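Local structure of putative metal-dependent isothiocyanate hydrolase SaxA (Pectobacterium carotovorum, 6BRM) at residues T4-R7 against N8-V12; K169-V172 against K173-R177; C228-T231 against R232-R236; F238-H242 against G243-K247. The protein probably hydrolyses isothiocyanates at a site holding two zinc ions and belongs to the metallo-beta-lactamase superfamily. One frame throughout, in Å; residues are numbered along the deposited sequence.

Contact 1: residues T4-R7 against N8-V12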
loop_
_atom_site.group_PDB
_atom_site.type_symbol
_atom_site.label_atom_id
_atom_site.label_comp_id
_atom_site.label_asym_id
_atom_site.label_seq_id
_atom_site.Cartn_x
_atom_site.Cartn_y
_atom_site.Cartn_z
ATOM N N THR B 4 -18.903 -20.530 -4.479
ATOM C CA THR B 4 -18.432 -21.914 -4.552
ATOM C C THR B 4 -16.907 -21.928 -4.542
ATOM O O THR B 4 -16.279 -21.307 -5.394
ATOM C CB THR B 4 -18.918 -22.615 -5.842
ATOM O OG1 THR B 4 -20.294 -22.296 -6.091
ATOM C CG2 THR B 4 -18.762 -24.128 -5.740
ATOM N N GLN B 5 -16.316 -22.625 -3.572
ATOM C CA GLN B 5 -14.886 -22.929 -3.604
ATOM C C GLN B 5 -14.685 -24.006 -4.665
ATOM O O GLN B 5 -15.368 -25.036 -4.631
ATOM C CB GLN B 5 -14.410 -23.427 -2.231
ATOM C CG GLN B 5 -12.927 -23.797 -2.123
ATOM C CD GLN B 5 -11.982 -22.623 -2.317
ATOM O OE1 GLN B 5 -12.364 -21.463 -2.165
ATOM N NE2 GLN B 5 -10.736 -22.924 -2.649
ATOM N N ILE B 6 -13.782 -23.757 -5.614
ATOM C CA ILE B 6 -13.414 -24.749 -6.634
ATOM C C ILE B 6 -12.116 -25.430 -6.186
ATOM O O ILE B 6 -12.170 -26.529 -5.638
ATOM C CB ILE B 6 -13.314 -24.119 -8.051
ATOM C CG1 ILE B 6 -14.674 -23.552 -8.495
ATOM C CG2 ILE B 6 -12.791 -25.127 -9.071
ATOM C CD1 ILE B 6 -15.735 -24.581 -8.845
ATOM N N ARG B 7 -10.968 -24.778 -6.396
ATOM C CA ARG B 7 -9.669 -25.256 -5.893
ATOM C C ARG B 7 -8.636 -24.124 -5.960
ATOM O O ARG B 7 -8.569 -23.404 -6.958
ATOM C CB ARG B 7 -9.181 -26.499 -6.661
ATOM C CG ARG B 7 -8.940 -26.299 -8.155
ATOM C CD ARG B 7 -7.459 -26.282 -8.531
ATOM N NE ARG B 7 -6.980 -27.608 -8.938
ATOM C CZ ARG B 7 -7.110 -28.146 -10.157
ATOM N NH1 ARG B 7 -7.716 -27.493 -11.148
ATOM N NH2 ARG B 7 -6.626 -29.364 -10.392
ATOM N N ASN B 8 -7.845 -23.981 -4.896
ATOM C CA ASN B 8 -6.934 -22.840 -4.701
ATOM C C ASN B 8 -7.760 -21.537 -4.605
ATOM O O ASN B 8 -8.726 -21.506 -3.839
ATOM C CB ASN B 8 -5.825 -22.819 -5.776
ATOM C CG ASN B 8 -4.587 -22.041 -5.338
ATOM O OD1 ASN B 8 -4.073 -22.226 -4.231
ATOM N ND2 ASN B 8 -4.101 -21.170 -6.214
ATOM N N ALA B 9 -7.404 -20.481 -5.346
ATOM C CA ALA B 9 -8.160 -19.223 -5.345
ATOM C C ALA B 9 -9.258 -19.202 -6.411
ATOM O O ALA B 9 -9.966 -18.198 -6.547
ATOM C CB ALA B 9 -7.216 -18.049 -5.545
ATOM N N THR B 10 -9.389 -20.292 -7.171
ATOM C CA THR B 10 -10.457 -20.426 -8.151
ATOM C C THR B 10 -11.799 -20.583 -7.434
ATOM O O THR B 10 -11.919 -21.355 -6.476
ATOM C CB THR B 10 -10.214 -21.622 -9.090
ATOM O OG1 THR B 10 -8.867 -21.573 -9.579
ATOM C CG2 THR B 10 -11.181 -21.609 -10.268
ATOM N N LEU B 11 -12.789 -19.819 -7.890
ATOM C CA LEU B 11 -14.133 -19.849 -7.319
ATOM C C LEU B 11 -15.138 -19.218 -8.270
ATOM O O LEU B 11 -14.775 -18.353 -9.074
ATOM C CB LEU B 11 -14.158 -19.145 -5.956
ATOM C CG LEU B 11 -13.400 -17.822 -5.770
ATOM C CD1 LEU B 11 -14.278 -16.625 -6.095
ATOM C CD2 LEU B 11 -12.868 -17.708 -4.349
ATOM N N VAL B 12 -16.390 -19.676 -8.193
ATOM C CA VAL B 12 -17.495 -19.054 -8.927
ATOM C C VAL B 12 -18.430 -18.368 -7.937
ATOM O O VAL B 12 -18.708 -18.901 -6.860
ATOM C CB VAL B 12 -18.258 -20.029 -9.867
ATOM C CG1 VAL B 12 -17.316 -20.568 -10.932
ATOM C CG2 VAL B 12 -18.912 -21.184 -9.120
#
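Gln5 reaches from its strand to the backbone of Asn8 at the neighbouring turn. Its CB leaves the sheet on the same face as the side chain of Leu11, its non-hydrogen-bonded partner, and CG lies anti to the backbone N (chi1 179°). A bend at the next torsion, chi2 65°, turns the chain along the strand toward the turn. CD thereby comes within 3.8 Å of Asn8 O, and NE2 donates to Asn8 O at 2.7 Å, the oxygen standing slightly out of the amide plane. The other branch, OE1, bonds to the hydroxyl of Ser220, so both ends of the amide are engaged and its rotation is fixed. Behind this clasp the hairpin is closed by a type II' turn, Arg7 to Thr10, with Thr10 N bonding Arg7 O at 3.2 Å. A classic beta bulge sets the two residues Ile6 and Arg7 against the single Thr10, and Ile6 N reaches Thr10 O at 3.2 Å. At the bulge Thr10 CG2 meets Ile6 CG2 at 4.0 Å. Further along, Thr4 N and Val12 O form a nearly straight bond of 2.9 Å, while Val12 CG2 lies alongside Thr4 OG1 at 3.5 Å. The guanidinium of Arg7 donates to the backbone oxygens of Met25, Ala27 and Val48. Asn8 ND2 bonds the backbone O of the zinc ligand Asp71, and its side chain also touches the ligand His221. Hydrogen bonds from the Gln5 amide and the strand backbones brace the turn, and through Asn8 and Asp71 this is consistent with a second-shell role at the zinc site.

Contact 2: residues K169-V172 against K173-R177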
loop_
_atom_site.group_PDB
_atom_site.type_symbol
_atom_site.label_atom_id
_atom_site.label_comp_id
_atom_site.label_asym_id
_atom_site.label_seq_id
_atom_site.Cartn_x
_atom_site.Cartn_y
_atom_site.Cartn_z
ATOM N N LYS B 169 -1.405 -2.003 5.291
ATOM C CA LYS B 169 -2.488 -1.081 5.709
ATOM C C LYS B 169 -3.556 -0.821 4.628
ATOM O O LYS B 169 -4.703 -0.543 4.979
ATOM C CB LYS B 169 -1.942 0.234 6.313
ATOM C CG LYS B 169 -2.159 1.521 5.519
ATOM C CD LYS B 169 -1.559 2.703 6.262
ATOM C CE LYS B 169 -1.869 4.019 5.575
ATOM N NZ LYS B 169 -1.347 4.095 4.187
ATOM N N PRO B 170 -3.200 -0.907 3.326
ATOM C CA PRO B 170 -4.258 -0.876 2.303
ATOM C C PRO B 170 -5.319 -1.978 2.446
ATOM O O PRO B 170 -6.465 -1.790 2.017
ATOM C CB PRO B 170 -3.478 -1.042 0.999
ATOM C CG PRO B 170 -2.173 -0.401 1.287
ATOM C CD PRO B 170 -1.867 -0.811 2.702
ATOM N N TYR B 171 -4.933 -3.111 3.032
ATOM C CA TYR B 171 -5.886 -4.153 3.391
ATOM C C TYR B 171 -6.753 -3.731 4.587
ATOM O O TYR B 171 -7.961 -3.944 4.578
ATOM C CB TYR B 171 -5.161 -5.478 3.680
ATOM C CG TYR B 171 -6.083 -6.537 4.214
ATOM C CD1 TYR B 171 -6.942 -7.220 3.362
ATOM C CD2 TYR B 171 -6.128 -6.827 5.573
ATOM C CE1 TYR B 171 -7.811 -8.182 3.844
ATOM C CE2 TYR B 171 -6.994 -7.786 6.069
ATOM C CZ TYR B 171 -7.833 -8.461 5.197
ATOM O OH TYR B 171 -8.702 -9.411 5.647
ATOM N N VAL B 172 -6.132 -3.144 5.608
ATOM C CA VAL B 172 -6.850 -2.679 6.807
ATOM C C VAL B 172 -7.839 -1.561 6.474
ATOM O O VAL B 172 -8.984 -1.596 6.928
ATOM C CB VAL B 172 -5.879 -2.203 7.920
ATOM C CG1 VAL B 172 -6.643 -1.647 9.125
ATOM C CG2 VAL B 172 -4.973 -3.348 8.351
ATOM N N LYS B 173 -7.396 -0.578 5.690
ATOM C CA LYS B 173 -8.271 0.519 5.241
ATOM C C LYS B 173 -9.463 0.061 4.393
ATOM O O LYS B 173 -10.509 0.713 4.397
ATOM C CB LYS B 173 -7.473 1.572 4.463
ATOM C CG LYS B 173 -6.547 2.405 5.335
ATOM C CD LYS B 173 -5.680 3.342 4.509
ATOM C CE LYS B 173 -6.468 4.500 3.914
ATOM N NZ LYS B 173 -5.594 5.410 3.121
ATOM N N SER B 174 -9.299 -1.043 3.661
ATOM C CA SER B 174 -10.395 -1.633 2.883
ATOM C C SER B 174 -11.462 -2.266 3.776
ATOM O O SER B 174 -12.650 -2.163 3.482
ATOM C CB SER B 174 -9.855 -2.663 1.895
ATOM O OG SER B 174 -8.939 -2.052 1.009
ATOM N N LEU B 175 -11.036 -2.923 4.854
ATOM C CA LEU B 175 -11.961 -3.439 5.871
ATOM C C LEU B 175 -12.677 -2.297 6.589
ATOM O O LEU B 175 -13.870 -2.393 6.868
ATOM C CB LEU B 175 -11.227 -4.307 6.905
ATOM C CG LEU B 175 -10.519 -5.592 6.453
ATOM C CD1 LEU B 175 -9.765 -6.209 7.623
ATOM C CD2 LEU B 175 -11.498 -6.596 5.862
ATOM N N GLN B 176 -11.946 -1.223 6.890
ATOM C CA GLN B 176 -12.521 -0.046 7.559
ATOM C C GLN B 176 -13.484 0.728 6.658
ATOM O O GLN B 176 -14.534 1.176 7.122
ATOM C CB GLN B 176 -11.419 0.887 8.072
ATOM C CG GLN B 176 -10.628 0.314 9.242
ATOM C CD GLN B 176 -9.471 1.198 9.677
ATOM O OE1 GLN B 176 -9.282 2.301 9.162
ATOM N NE2 GLN B 176 -8.691 0.715 10.638
ATOM N N ARG B 177 -13.135 0.879 5.384
ATOM C CA ARG B 177 -13.987 1.597 4.432
ATOM C C ARG B 177 -15.249 0.802 4.091
ATOM O O ARG B 177 -16.351 1.198 4.477
ATOM C CB ARG B 177 -13.210 1.948 3.153
ATOM C CG ARG B 177 -14.020 2.691 2.099
ATOM C CD ARG B 177 -13.203 2.933 0.840
ATOM N NE ARG B 177 -14.016 3.455 -0.257
ATOM C CZ ARG B 177 -13.563 3.743 -1.476
ATOM N NH1 ARG B 177 -12.281 3.566 -1.789
ATOM N NH2 ARG B 177 -14.402 4.214 -2.400
#
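With CG anti to the backbone N (chi1 173°), the Tyr171 ring comes up against Leu175, whose own CG sits beside its backbone N (chi1 -62°). Leu175 CG lies over one ring face, offset toward the rim, and its CD1 meets Tyr171 CE2 at 3.5 Å. A similar first torsion, -60°, folds the Ser174 hydroxyl back along the helix, where OG donates to Pro170 O at 2.7 Å; Ser174 N adds a weak bond to the same oxygen, so this carbonyl is gripped twice. These residues lie on helix 169-178, which connects the parallel strands 159-163 and 182-186 in a beta-alpha-beta unit. Tyr171 and Leu175 both pack on Val183, and the Tyr171 ring also meets Trp167 edge-to-face. On another side of the helix Val172 CG1 lies alongside the Gln176 amide, 3.5 Å from NE2, while Gln176 N bonds Val172 O at 3.0 Å. Lys169 and Lys173 run side by side in the same direction, with Lys169 CE 4.0 Å from Lys173 CD. Their ammonium groups are turned to the second subunit: Lys169 NZ forms a salt bridge with Asp125 and a hydrogen bond with Gly126 O of that subunit, and Lys173 NZ makes a long, weak ion pair with its Asp145.

Contact 3: residues C228-T231 against R232-R236; sequences CLLT and RAELR
From the extended backbone of Leu230 and Thr231 the chain turns into helical angles at Arg232, and the first helical bond across the junction runs from Leu235 N to Thr231 O, 3.1 Å long with an N-H...O angle of 161°. Thr231 occupies the N-cap position, but its hydroxyl does not cap the helix; the amide of Arg232 is instead taken by the carboxylate OE2 of Glu223. With OG1 beside the backbone N (chi1 -43°), CG2 is left anti to that N and stands beside the first turn, and Thr231 CB is 4.3 Å from Glu234 CB. Leu230 sets its CD2 against the same turn, touching Leu235 CB at 3.9 Å. That methyl also lies 3.7 Å from Glu234 OE1, the two side chains crossing at about a right angle, so Glu234 touches the leucine methyl with CB and with OE1. The second oxygen, OE2, is in a salt bridge with Lys202, and the guanidinium of Arg232 pairs through NH1 with Asp253. The Leu230-Leu235 contact and these salt bridges probably help hold the start of helix 232-241. Glu223, close to the amino end of the helix, would probably be stabilised in its charged form.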
loop_
_atom_site.group_PDB
_atom_site.type_symbol
_atom_site.label_atom_id
_atom_site.label_comp_id
_atom_site.label_asym_id
_atom_site.label_seq_id
_atom_site.Cartn_x
_atom_site.Cartn_y
_atom_site.Cartn_z
ATOM N N CYS B 228 2.065 -23.838 -0.760
ATOM C CA CYS B 228 1.178 -23.383 0.316
ATOM C C CYS B 228 1.240 -24.359 1.498
ATOM O O CYS B 228 0.703 -25.468 1.421
ATOM C CB CYS B 228 -0.262 -23.255 -0.202
ATOM S SG CYS B 228 -0.449 -22.122 -1.606
ATOM N N LEU B 229 1.877 -23.928 2.588
ATOM C CA LEU B 229 2.199 -24.802 3.730
ATOM C C LEU B 229 1.110 -24.950 4.806
ATOM O O LEU B 229 1.288 -25.732 5.744
ATOM C CB LEU B 229 3.492 -24.322 4.403
ATOM C CG LEU B 229 4.741 -24.243 3.520
ATOM C CD1 LEU B 229 5.889 -23.606 4.287
ATOM C CD2 LEU B 229 5.140 -25.618 3.002
ATOM N N LEU B 230 0.003 -24.218 4.681
ATOM C CA LEU B 230 -1.083 -24.267 5.671
ATOM C C LEU B 230 -2.078 -25.363 5.278
ATOM O O LEU B 230 -2.473 -25.454 4.116
ATOM C CB LEU B 230 -1.791 -22.906 5.758
ATOM C CG LEU B 230 -2.312 -22.432 7.121
ATOM C CD1 LEU B 230 -3.075 -21.123 6.959
ATOM C CD2 LEU B 230 -3.189 -23.472 7.797
ATOM N N THR B 231 -2.474 -26.184 6.249
ATOM C CA THR B 231 -3.425 -27.279 6.042
ATOM C C THR B 231 -4.808 -26.905 6.591
ATOM O O THR B 231 -4.906 -26.209 7.600
ATOM C CB THR B 231 -2.923 -28.563 6.746
ATOM O OG1 THR B 231 -1.515 -28.716 6.522
ATOM C CG2 THR B 231 -3.635 -29.809 6.227
ATOM N N ARG B 232 -5.862 -27.360 5.906
ATOM C CA ARG B 232 -7.264 -27.292 6.391
ATOM C C ARG B 232 -7.384 -27.599 7.885
ATOM O O ARG B 232 -7.966 -26.819 8.645
ATOM C CB ARG B 232 -8.166 -28.282 5.618
ATOM C CG ARG B 232 -9.305 -27.675 4.801
ATOM C CD ARG B 232 -8.856 -26.916 3.557
ATOM N NE ARG B 232 -9.593 -27.329 2.352
ATOM C CZ ARG B 232 -9.751 -26.602 1.239
ATOM N NH1 ARG B 232 -10.447 -27.109 0.220
ATOM N NH2 ARG B 232 -9.240 -25.376 1.121
ATOM N N ALA B 233 -6.827 -28.745 8.279
ATOM C CA ALA B 233 -6.860 -29.225 9.664
ATOM C C ALA B 233 -6.159 -28.294 10.656
ATOM O O ALA B 233 -6.627 -28.138 11.782
ATOM C CB ALA B 233 -6.258 -30.623 9.744
ATOM N N GLU B 234 -5.047 -27.687 10.239
ATOM C CA GLU B 234 -4.303 -26.754 11.091
ATOM C C GLU B 234 -5.082 -25.462 11.361
ATOM O O GLU B 234 -5.074 -24.967 12.488
ATOM C CB GLU B 234 -2.936 -26.409 10.481
ATOM C CG GLU B 234 -1.957 -25.809 11.489
ATOM C CD GLU B 234 -0.773 -25.084 10.861
ATOM O OE1 GLU B 234 -0.502 -25.267 9.654
ATOM O OE2 GLU B 234 -0.102 -24.325 11.595
ATOM N N LEU B 235 -5.730 -24.917 10.329
ATOM C CA LEU B 235 -6.500 -23.671 10.458
ATOM C C LEU B 235 -7.752 -23.844 11.319
ATOM O O LEU B 235 -8.111 -22.938 12.074
ATOM C CB LEU B 235 -6.896 -23.121 9.081
ATOM C CG LEU B 235 -7.551 -21.730 9.046
ATOM C CD1 LEU B 235 -6.572 -20.647 9.477
ATOM C CD2 LEU B 235 -8.103 -21.429 7.662
ATOM N N ARG B 236 -8.421 -24.991 11.184
ATOM C CA ARG B 236 -9.542 -25.341 12.059
ATOM C C ARG B 236 -9.074 -25.509 13.509
ATOM O O ARG B 236 -9.723 -25.014 14.430
ATOM C CB ARG B 236 -10.239 -26.612 11.569
ATOM C CG ARG B 236 -11.493 -26.983 12.356
ATOM C CD ARG B 236 -12.595 -27.496 11.440
ATOM N NE ARG B 236 -13.196 -26.413 10.653
ATOM C CZ ARG B 236 -13.941 -26.568 9.553
ATOM N NH1 ARG B 236 -14.210 -27.777 9.050
ATOM N NH2 ARG B 236 -14.421 -25.491 8.939
#

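Contact 4: residues F238-H242 against G243-K247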
loop_
_atom_site.group_PDB
_atom_site.type_symbol
_atom_site.label_atom_id
_atom_site.label_comp_id
_atom_site.label_asym_id
_atom_site.label_seq_id
_atom_site.Cartn_x
_atom_site.Cartn_y
_atom_site.Cartn_z
ATOM N N PHE B 238 -6.460 -24.060 14.781
ATOM C CA PHE B 238 -6.166 -22.685 15.195
ATOM C C PHE B 238 -7.430 -21.895 15.548
ATOM O O PHE B 238 -7.415 -21.098 16.487
ATOM C CB PHE B 238 -5.394 -21.955 14.088
ATOM C CG PHE B 238 -4.888 -20.596 14.489
ATOM C CD1 PHE B 238 -3.703 -20.467 15.208
ATOM C CD2 PHE B 238 -5.589 -19.444 14.140
ATOM C CE1 PHE B 238 -3.229 -19.215 15.575
ATOM C CE2 PHE B 238 -5.120 -18.189 14.505
ATOM C CZ PHE B 238 -3.938 -18.074 15.224
ATOM N N SER B 239 -8.506 -22.103 14.786
ATOM C CA SER B 239 -9.777 -21.396 15.013
ATOM C C SER B 239 -10.478 -21.842 16.301
ATOM O O SER B 239 -11.026 -21.013 17.027
ATOM C CB SER B 239 -10.716 -21.567 13.814
ATOM O OG SER B 239 -11.171 -22.902 13.694
ATOM N N LEU B 240 -10.460 -23.149 16.568
ATOM C CA LEU B 240 -10.968 -23.707 17.833
ATOM C C LEU B 240 -10.212 -23.174 19.053
ATOM O O LEU B 240 -10.803 -22.972 20.115
ATOM C CB LEU B 240 -10.883 -25.239 17.819
ATOM C CG LEU B 240 -11.814 -25.972 16.845
ATOM C CD1 LEU B 240 -11.269 -27.350 16.494
ATOM C CD2 LEU B 240 -13.224 -26.078 17.412
ATOM N N GLU B 241 -8.910 -22.954 18.883
ATOM C CA GLU B 241 -8.028 -22.485 19.956
ATOM C C GLU B 241 -8.393 -21.086 20.462
ATOM O O GLU B 241 -8.463 -20.865 21.670
ATOM C CB GLU B 241 -6.574 -22.503 19.471
ATOM C CG GLU B 241 -5.526 -22.352 20.562
ATOM C CD GLU B 241 -4.121 -22.645 20.063
ATOM O OE1 GLU B 241 -3.852 -22.442 18.855
ATOM O OE2 GLU B 241 -3.284 -23.079 20.883
ATOM N N HIS B 242 -8.638 -20.161 19.533
ATOM C CA HIS B 242 -8.975 -18.767 19.869
ATOM C C HIS B 242 -10.485 -18.468 19.922
ATOM O O HIS B 242 -10.886 -17.301 19.959
ATOM C CB HIS B 242 -8.271 -17.821 18.891
ATOM C CG HIS B 242 -6.778 -17.893 18.959
ATOM N ND1 HIS B 242 -6.052 -18.893 18.350
ATOM C CD2 HIS B 242 -5.873 -17.096 19.578
ATOM C CE1 HIS B 242 -4.765 -18.707 18.586
ATOM N NE2 HIS B 242 -4.631 -17.622 19.327
ATOM N N GLY B 243 -11.317 -19.512 19.941
ATOM C CA GLY B 243 -12.762 -19.360 20.121
ATOM C C GLY B 243 -13.497 -18.729 18.951
ATOM O O GLY B 243 -14.486 -18.022 19.151
ATOM N N ILE B 244 -13.023 -18.997 17.734
ATOM C CA ILE B 244 -13.608 -18.427 16.513
ATOM C C ILE B 244 -14.030 -19.492 15.493
ATOM O O ILE B 244 -14.324 -19.158 14.346
ATOM C CB ILE B 244 -12.640 -17.406 15.856
ATOM C CG1 ILE B 244 -11.362 -18.084 15.338
ATOM C CG2 ILE B 244 -12.288 -16.305 16.852
ATOM C CD1 ILE B 244 -10.406 -17.144 14.637
ATOM N N GLU B 245 -14.092 -20.756 15.919
ATOM C CA GLU B 245 -14.348 -21.893 15.014
ATOM C C GLU B 245 -15.547 -21.729 14.069
ATOM O O GLU B 245 -15.438 -22.045 12.887
ATOM C CB GLU B 245 -14.440 -23.229 15.789
ATOM C CG GLU B 245 -15.628 -23.423 16.741
ATOM C CD GLU B 245 -15.491 -22.710 18.081
ATOM O OE1 GLU B 245 -14.355 -22.564 18.588
ATOM O OE2 GLU B 245 -16.531 -22.295 18.637
ATOM N N ASP B 246 -16.663 -21.210 14.584
ATOM C CA ASP B 246 -17.897 -21.048 13.786
ATOM C C ASP B 246 -17.977 -19.753 12.956
ATOM O O ASP B 246 -18.940 -19.559 12.209
ATOM C CB ASP B 246 -19.160 -21.223 14.659
ATOM C CG ASP B 246 -19.270 -20.193 15.777
ATOM O OD1 ASP B 246 -18.243 -19.583 16.153
ATOM O OD2 ASP B 246 -20.392 -20.009 16.295
ATOM N N LYS B 247 -16.974 -18.880 13.088
ATOM C CA LYS B 247 -16.819 -17.702 12.220
ATOM C C LYS B 247 -15.786 -17.885 11.095
ATOM O O LYS B 247 -15.764 -17.087 10.156
ATOM C CB LYS B 247 -16.463 -16.463 13.050
ATOM C CG LYS B 247 -17.662 -15.818 13.720
ATOM C CD LYS B 247 -17.289 -14.516 14.411
ATOM C CE LYS B 247 -18.526 -13.681 14.712
ATOM N NZ LYS B 247 -19.125 -13.068 13.489
HETATM O O HOH W 1 -13.635 -23.606 11.404
#
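Ser239 O receives the amide of Ile244 at 2.9 Å, with an N-H...O angle of 162°, a bond spanning five residues round the end of helix 232-241. This is the tightly packed part of the contact. Ile244 CG1, set between the backbone N and the carbonyl carbon (chi1 66°), comes back over the helix end to within 3.4 Å of Ser239 O and 3.9 Å of Ser239 CB. The same isoleucine lies on Leu206 and Leu209, which ties the end of helix 232-241 to helix 203-211. Ser239 OG is bonded to Arg236 O one turn back. The outer side faces solvent. There Leu240 crosses Glu245 at about a right angle, and its CD2 still rests on Glu245 CB at 3.5 Å, following the stem of the bent glutamate chain, but beside it the link passes through a water. This water donates to Glu245 O at 2.8 Å and, weakly, to Ser239 OG, bridging the two segments. At the exposed last turn His242 ND1 donates to Phe238 O at 3.2 Å, an almost straight bond with the oxygen in the plane of the imidazole. The same ND1 lies over the centre of the Phe238 ring, and the hydrogen bond limits the rotation of the imidazole. Gly243 then takes positive phi and lets the chain reverse toward strand 248-249. The 6→1 bond from Ile244 N to Ser239 O, with a positive-phi glycine just before the donor, is the arrangement of a Schellman-like helix C terminus.

How the contacts relate
The four contacts follow one another along the chain; none nests in or crosses another. Contact 1 closes the hairpin of strands 2-7 and 10-15 in the first of the two large sheets, with its turn beside the zinc site. Contact 2 lies within helix 169-178, which packs on the second large sheet and faces the partner subunit. Contacts 3 and 4 mark the beginning and the end of helix 232-241, their centres about 13 Å apart, before the chain enters edge strand 248-249. Contacts 1 and 3 approach to about 4 Å between nearest atoms without touching, and Asp253 meets both Arg7 and Arg232, linking hairpin and helix start.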